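Local structure of Bd0816 (Bdellovibrio bacteriovorus HD100, 5CER) at residues Ala148-Arg151 and Ala152-Ser155; His348-Met351 and Asp352-Ser355. The protein probably removes the terminal D-alanine from peptidoglycan stem peptides, as a serine-type D-Ala-D-Ala carboxypeptidase of the S13 family. The protein carries 2 engineered substitutions. All coordinates share one frame; numbering follows the deposited sequence.

Contact 1: Ala148-Arg151 and Ala152-Ser155; sequences AINR and AMYS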
ATOM      1  N   ALA A 148      -1.887 -20.219 -21.505  1.00 38.80           N
ATOM      2  CA  ALA A 148      -3.341 -20.031 -21.351  1.00 38.96           C
ATOM      3  C   ALA A 148      -3.664 -18.871 -20.400  1.00 37.82           C
ATOM      4  O   ALA A 148      -3.135 -18.822 -19.274  1.00 38.68           O
ATOM      5  CB  ALA A 148      -3.990 -21.292 -20.837  1.00 40.92           C
ATOM      6  N   ILE A 149      -4.483 -17.926 -20.860  1.00 36.21           N
ATOM      7  CA  ILE A 149      -4.901 -16.814 -20.024  1.00 35.86           C
ATOM      8  C   ILE A 149      -5.737 -17.327 -18.826  1.00 37.76           C
ATOM      9  O   ILE A 149      -6.616 -18.180 -18.997  1.00 38.86           O
ATOM     10  CB  ILE A 149      -5.665 -15.738 -20.832  1.00 34.81           C
ATOM     11  CG1 ILE A 149      -4.698 -15.065 -21.802  1.00 33.11           C
ATOM     12  CG2 ILE A 149      -6.297 -14.685 -19.895  1.00 34.22           C
ATOM     13  CD1 ILE A 149      -5.309 -13.996 -22.664  1.00 31.67           C
ATOM     14  N   ASN A 150      -5.465 -16.784 -17.628  1.00 37.62           N
ATOM     15  CA  ASN A 150      -6.291 -17.040 -16.449  1.00 39.49           C
ATOM     16  C   ASN A 150      -7.636 -16.379 -16.671  1.00 39.70           C
ATOM     17  O   ASN A 150      -7.751 -15.149 -16.604  1.00 37.45           O
ATOM     18  CB  ASN A 150      -5.598 -16.477 -15.210  1.00 39.29           C
ATOM     19  CG  ASN A 150      -6.317 -16.801 -13.912  1.00 41.30           C
ATOM     20  OD1 ASN A 150      -7.530 -16.547 -13.740  1.00 41.45           O
ATOM     21  ND2 ASN A 150      -5.561 -17.296 -12.961  1.00 42.62           N
ATOM     22  N   ARG A 151      -8.642 -17.200 -16.958  1.00 42.40           N
ATOM     23  CA  ARG A 151     -10.006 -16.694 -17.248  1.00 44.35           C
ATOM     24  C   ARG A 151     -10.618 -15.810 -16.156  1.00 42.93           C
ATOM     25  O   ARG A 151     -11.151 -14.733 -16.464  1.00 40.41           O
ATOM     26  CB  ARG A 151     -10.981 -17.846 -17.613  1.00 48.80           C
ATOM     27  CG  ARG A 151     -11.009 -18.227 -19.098  1.00 51.60           C
ATOM     28  CD  ARG A 151     -11.166 -16.988 -19.993  1.00 52.85           C
ATOM     29  NE  ARG A 151     -10.118 -16.833 -20.993  1.00 54.07           N
ATOM     30  CZ  ARG A 151      -9.902 -15.712 -21.705  1.00 58.72           C
ATOM     31  NH1 ARG A 151     -10.643 -14.612 -21.525  1.00 57.65           N
ATOM     32  NH2 ARG A 151      -8.922 -15.688 -22.623  1.00 57.08           N
ATOM     33  N   ALA A 152     -10.494 -16.239 -14.899  1.00 43.98           N
ATOM     34  CA  ALA A 152     -11.048 -15.478 -13.779  1.00 44.93           C
ATOM     35  C   ALA A 152     -10.369 -14.107 -13.619  1.00 42.95           C
ATOM     36  O   ALA A 152     -11.056 -13.085 -13.438  1.00 42.54           O
ATOM     37  CB  ALA A 152     -10.986 -16.284 -12.497  1.00 47.16           C
ATOM     38  N   MET A 153      -9.036 -14.074 -13.715  1.00 42.33           N
ATOM     39  CA  MET A 153      -8.297 -12.822 -13.596  1.00 41.41           C
ATOM     40  C   MET A 153      -8.502 -11.878 -14.732  1.00 38.63           C
ATOM     41  O   MET A 153      -8.692 -10.681 -14.505  1.00 38.46           O
ATOM     42  CB  MET A 153      -6.820 -13.072 -13.364  1.00 43.58           C
ATOM     43  CG  MET A 153      -6.660 -13.586 -11.984  1.00 48.71           C
ATOM     44  SD  MET A 153      -5.109 -13.598 -11.178  1.00 56.77           S
ATOM     45  CE  MET A 153      -4.964 -11.832 -10.865  1.00 53.86           C
ATOM     46  N   TYR A 154      -8.448 -12.387 -15.954  1.00 37.35           N
ATOM     47  CA  TYR A 154      -8.754 -11.550 -17.121  1.00 35.73           C
ATOM     48  C   TYR A 154     -10.153 -10.889 -16.985  1.00 36.15           C
ATOM     49  O   TYR A 154     -10.348  -9.717 -17.283  1.00 33.27           O
ATOM     50  CB  TYR A 154      -8.685 -12.364 -18.417  1.00 35.12           C
ATOM     51  CG  TYR A 154      -8.880 -11.493 -19.645  1.00 33.21           C
ATOM     52  CD1 TYR A 154     -10.163 -11.180 -20.106  1.00 33.29           C
ATOM     53  CD2 TYR A 154      -7.787 -10.977 -20.335  1.00 30.62           C
ATOM     54  CE1 TYR A 154     -10.348 -10.358 -21.201  1.00 32.14           C
ATOM     55  CE2 TYR A 154      -7.971 -10.130 -21.414  1.00 30.12           C
ATOM     56  CZ  TYR A 154      -9.247  -9.826 -21.852  1.00 30.28           C
ATOM     57  OH  TYR A 154      -9.413  -9.012 -22.921  1.00 28.78           O
ATOM     58  N   SER A 155     -11.096 -11.666 -16.491  1.00 38.35           N
ATOM     59  CA  SER A 155     -12.472 -11.195 -16.345  1.00 40.04           C
ATOM     60  C   SER A 155     -12.639 -10.105 -15.241  1.00 39.46           C
ATOM     61  O   SER A 155     -13.407  -9.151 -15.422  1.00 37.68           O
ATOM     62  CB  SER A 155     -13.387 -12.393 -16.072  1.00 42.12           C
ATOM     63  OG  SER A 155     -14.725 -12.022 -16.274  1.00 44.95           O
TER
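I149 meets Y154 through its CG2 methyl, which lies 3.6 Å from Y154 CB. The two side chains cross at a slant, and the methyl rests at the base of the ring rather than at its hydroxyl end. The same CG2 also covers one face of the R151 guanidinium, towards the rim.

N150 comes next and caps the helix. With chi1 at -175° the amide swings away from its own N-H and towards the first turn. There N150 OD1 accepts from M153 N at 2.9 Å. The bond is nearly straight at hydrogen (167°), but the donor sits above the carbonyl plane rather than on a lone pair. The M153 side chain passes close by, with its CG 3.6 Å from N150 OD1. The backbone of N150 begins the helical pattern: N150 O accepts from Y154 N at 2.9 Å. Side chain and main chain of N150 thus each take up one N-H of the first turn.

R151 continues the pattern, as its O accepts from S155 N at 3.1 Å. Its side chain runs alongside Y154 and points the same way. NH1 comes within 3.7 Å of Y154 CD1, with the guanidinium and ring planes 48° apart. R151 CZ is 5.2 Å from the ring centre, so any cation-pi attraction is weak. R151 NH2 has a weak bond to P172 O, and Y154 OH is bonded to L169 O. The Y154 ring also meets Y85 of helix 81-93.

The arrangement is an N-cap closed by a hydrophobic staple. I149 just before the cap and Y154 four residues after it clasp the start of helix 151-163.

Contact 2: His348-Met351 and Asp352-Ser355; sequences HTDM and DQSS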
ATOM      1  N   HIS A 348       9.593   4.475  15.811  1.00 26.80           N
ATOM      2  CA  HIS A 348      10.470   3.314  15.877  1.00 26.42           C
ATOM      3  C   HIS A 348       9.642   2.129  16.305  1.00 26.27           C
ATOM      4  O   HIS A 348       8.687   2.286  17.114  1.00 25.68           O
ATOM      5  CB  HIS A 348      11.611   3.568  16.880  1.00 27.91           C
ATOM      6  CG  HIS A 348      12.524   2.384  17.062  1.00 28.81           C
ATOM      7  ND1 HIS A 348      13.699   2.196  16.359  1.00 29.44           N
ATOM      8  CD2 HIS A 348      12.394   1.292  17.852  1.00 29.40           C
ATOM      9  CE1 HIS A 348      14.252   1.055  16.721  1.00 30.56           C
ATOM     10  NE2 HIS A 348      13.486   0.487  17.627  1.00 30.62           N
ATOM     11  N   THR A 349       9.994   0.955  15.773  1.00 25.92           N
ATOM     12  CA  THR A 349       9.454  -0.323  16.208  1.00 25.74           C
ATOM     13  C   THR A 349      10.603  -1.329  16.258  1.00 27.61           C
ATOM     14  O   THR A 349      11.665  -1.050  15.713  1.00 27.42           O
ATOM     15  CB  THR A 349       8.349  -0.880  15.258  1.00 25.29           C
ATOM     16  OG1 THR A 349       8.834  -1.057  13.907  1.00 24.49           O
ATOM     17  CG2 THR A 349       7.124   0.021  15.275  1.00 24.32           C
ATOM     18  N   ASP A 350      10.371  -2.505  16.867  1.00 28.67           N
ATOM     19  CA  ASP A 350      11.325  -3.662  16.826  1.00 31.16           C
ATOM     20  C   ASP A 350      10.593  -4.996  16.686  1.00 32.50           C
ATOM     21  O   ASP A 350      10.235  -5.641  17.677  1.00 31.56           O
ATOM     22  CB  ASP A 350      12.195  -3.743  18.112  1.00 32.31           C
ATOM     23  CG  ASP A 350      13.027  -2.470  18.377  1.00 31.76           C
ATOM     24  OD1 ASP A 350      14.087  -2.312  17.702  1.00 31.49           O
ATOM     25  OD2 ASP A 350      12.620  -1.705  19.286  1.00 29.36           O
ATOM     26  N   MET A 351      10.352  -5.401  15.451  1.00 35.10           N
ATOM     27  CA  MET A 351       9.668  -6.670  15.201  1.00 36.19           C
ATOM     28  C   MET A 351      10.420  -7.821  15.767  1.00 37.08           C
ATOM     29  O   MET A 351       9.822  -8.790  16.171  1.00 39.13           O
ATOM     30  CB  MET A 351       9.498  -6.911  13.736  1.00 37.82           C
ATOM     31  CG  MET A 351       8.621  -5.883  13.070  1.00 38.84           C
ATOM     32  SD  MET A 351       6.951  -5.663  13.736  1.00 41.90           S
ATOM     33  CE  MET A 351       6.609  -4.296  12.579  1.00 43.72           C
ATOM     34  N   ASP A 352      11.738  -7.731  15.777  1.00 37.61           N
ATOM     35  CA  ASP A 352      12.541  -8.755  16.394  1.00 40.15           C
ATOM     36  C   ASP A 352      12.280  -8.930  17.917  1.00 40.08           C
ATOM     37  O   ASP A 352      12.579 -10.004  18.464  1.00 44.53           O
ATOM     38  CB  ASP A 352      14.041  -8.528  16.126  1.00 42.54           C
ATOM     39  CG  ASP A 352      14.541  -7.238  16.700  1.00 43.15           C
ATOM     40  OD1 ASP A 352      14.056  -6.171  16.286  1.00 43.93           O
ATOM     41  OD2 ASP A 352      15.406  -7.286  17.588  1.00 45.37           O
ATOM     42  N   GLN A 353      11.790  -7.904  18.594  1.00 36.62           N
ATOM     43  CA  GLN A 353      11.382  -8.026  19.991  1.00 35.54           C
ATOM     44  C   GLN A 353       9.960  -8.534  20.029  1.00 34.29           C
ATOM     45  O   GLN A 353       9.693  -9.542  20.675  1.00 35.90           O
ATOM     46  CB  GLN A 353      11.503  -6.689  20.729  1.00 35.62           C
ATOM     47  CG  GLN A 353      12.929  -6.179  20.876  1.00 36.62           C
ATOM     48  CD  GLN A 353      13.037  -4.724  21.332  1.00 36.51           C
ATOM     49  OE1 GLN A 353      12.162  -4.185  22.021  1.00 35.59           O
ATOM     50  NE2 GLN A 353      14.158  -4.083  20.973  1.00 38.05           N
ATOM     51  N   SER A 354       9.048  -7.911  19.267  1.00 31.66           N
ATOM     52  CA  SER A 354       7.706  -8.449  19.096  1.00 30.47           C
ATOM     53  C   SER A 354       7.045  -7.937  17.834  1.00 29.55           C
ATOM     54  O   SER A 354       7.070  -6.742  17.552  1.00 28.54           O
ATOM     55  CB  SER A 354       6.841  -8.081  20.284  1.00 30.34           C
ATOM     56  OG  SER A 354       5.562  -8.689  20.183  1.00 29.38           O
ATOM     57  N   SER A 355       6.400  -8.840  17.104  1.00 29.90           N
ATOM     58  CA  SER A 355       5.608  -8.436  15.968  1.00 29.83           C
ATOM     59  C   SER A 355       4.368  -7.660  16.365  1.00 28.75           C
ATOM     60  O   SER A 355       3.799  -7.005  15.506  1.00 27.31           O
ATOM     61  CB  SER A 355       5.182  -9.621  15.103  1.00 31.36           C
ATOM     62  OG  SER A 355       6.305 -10.227  14.489  1.00 33.27           O
TER
HETATM   63  O   HOH W   1       8.513 -11.125  15.685  1.00 25.97           O
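D350 and Q353 stack flat against each other across a beta turn that leaves strand 339-348 and heads for helix 356-375. Their carboxylate and amide planes are 15° apart, and both side chains point the same way. Q353 NE2 lies 3.3 Å from D350 CG, over the carboxylate, and is not hydrogen-bonded to it. M1 N joins the pair by bonding to both D350 OD2 and Q353 OE1.

D352 lies along the D350 side chain too, but its carboxylate is turned 83° to that of D350. Its CG sits between its own backbone N and carbonyl carbon (chi1 62°), which folds OD1 back to 3.6 Å from D350 CB. The two OD1 atoms are 4.1 Å apart, from D350 to D352. Both form salt bridges with K326, which probably offsets their like charges.

The backbone holds the turn with one acceptor. D350 O takes Q353 N at 2.9 Å and S354 N at 3.0 Å, the latter in the carbonyl plane. S354 OG caps S356 N and also bonds to a polar side chain of a neighbouring protein chain. One water donates to M351 O at 2.7 Å and also bonds to S355 OG.

Contacts 1 and 2 are well separated, with centres 40 Å apart and nearest atoms about 27 Å apart. They follow in series along the chain. Both lie at or just before the start of a helix. Contact 2 sits at the end of strand 339-348, in the six-stranded antiparallel sheet. That sheet also holds strand 317-324, whose sequence carries the Lys-Thr-Gly motif of penicillin-binding enzymes, consistent with the catalytic domain. Contact 2 also borders a neighbouring protein chain, whereas contact 1 touches no other chain of the assembly.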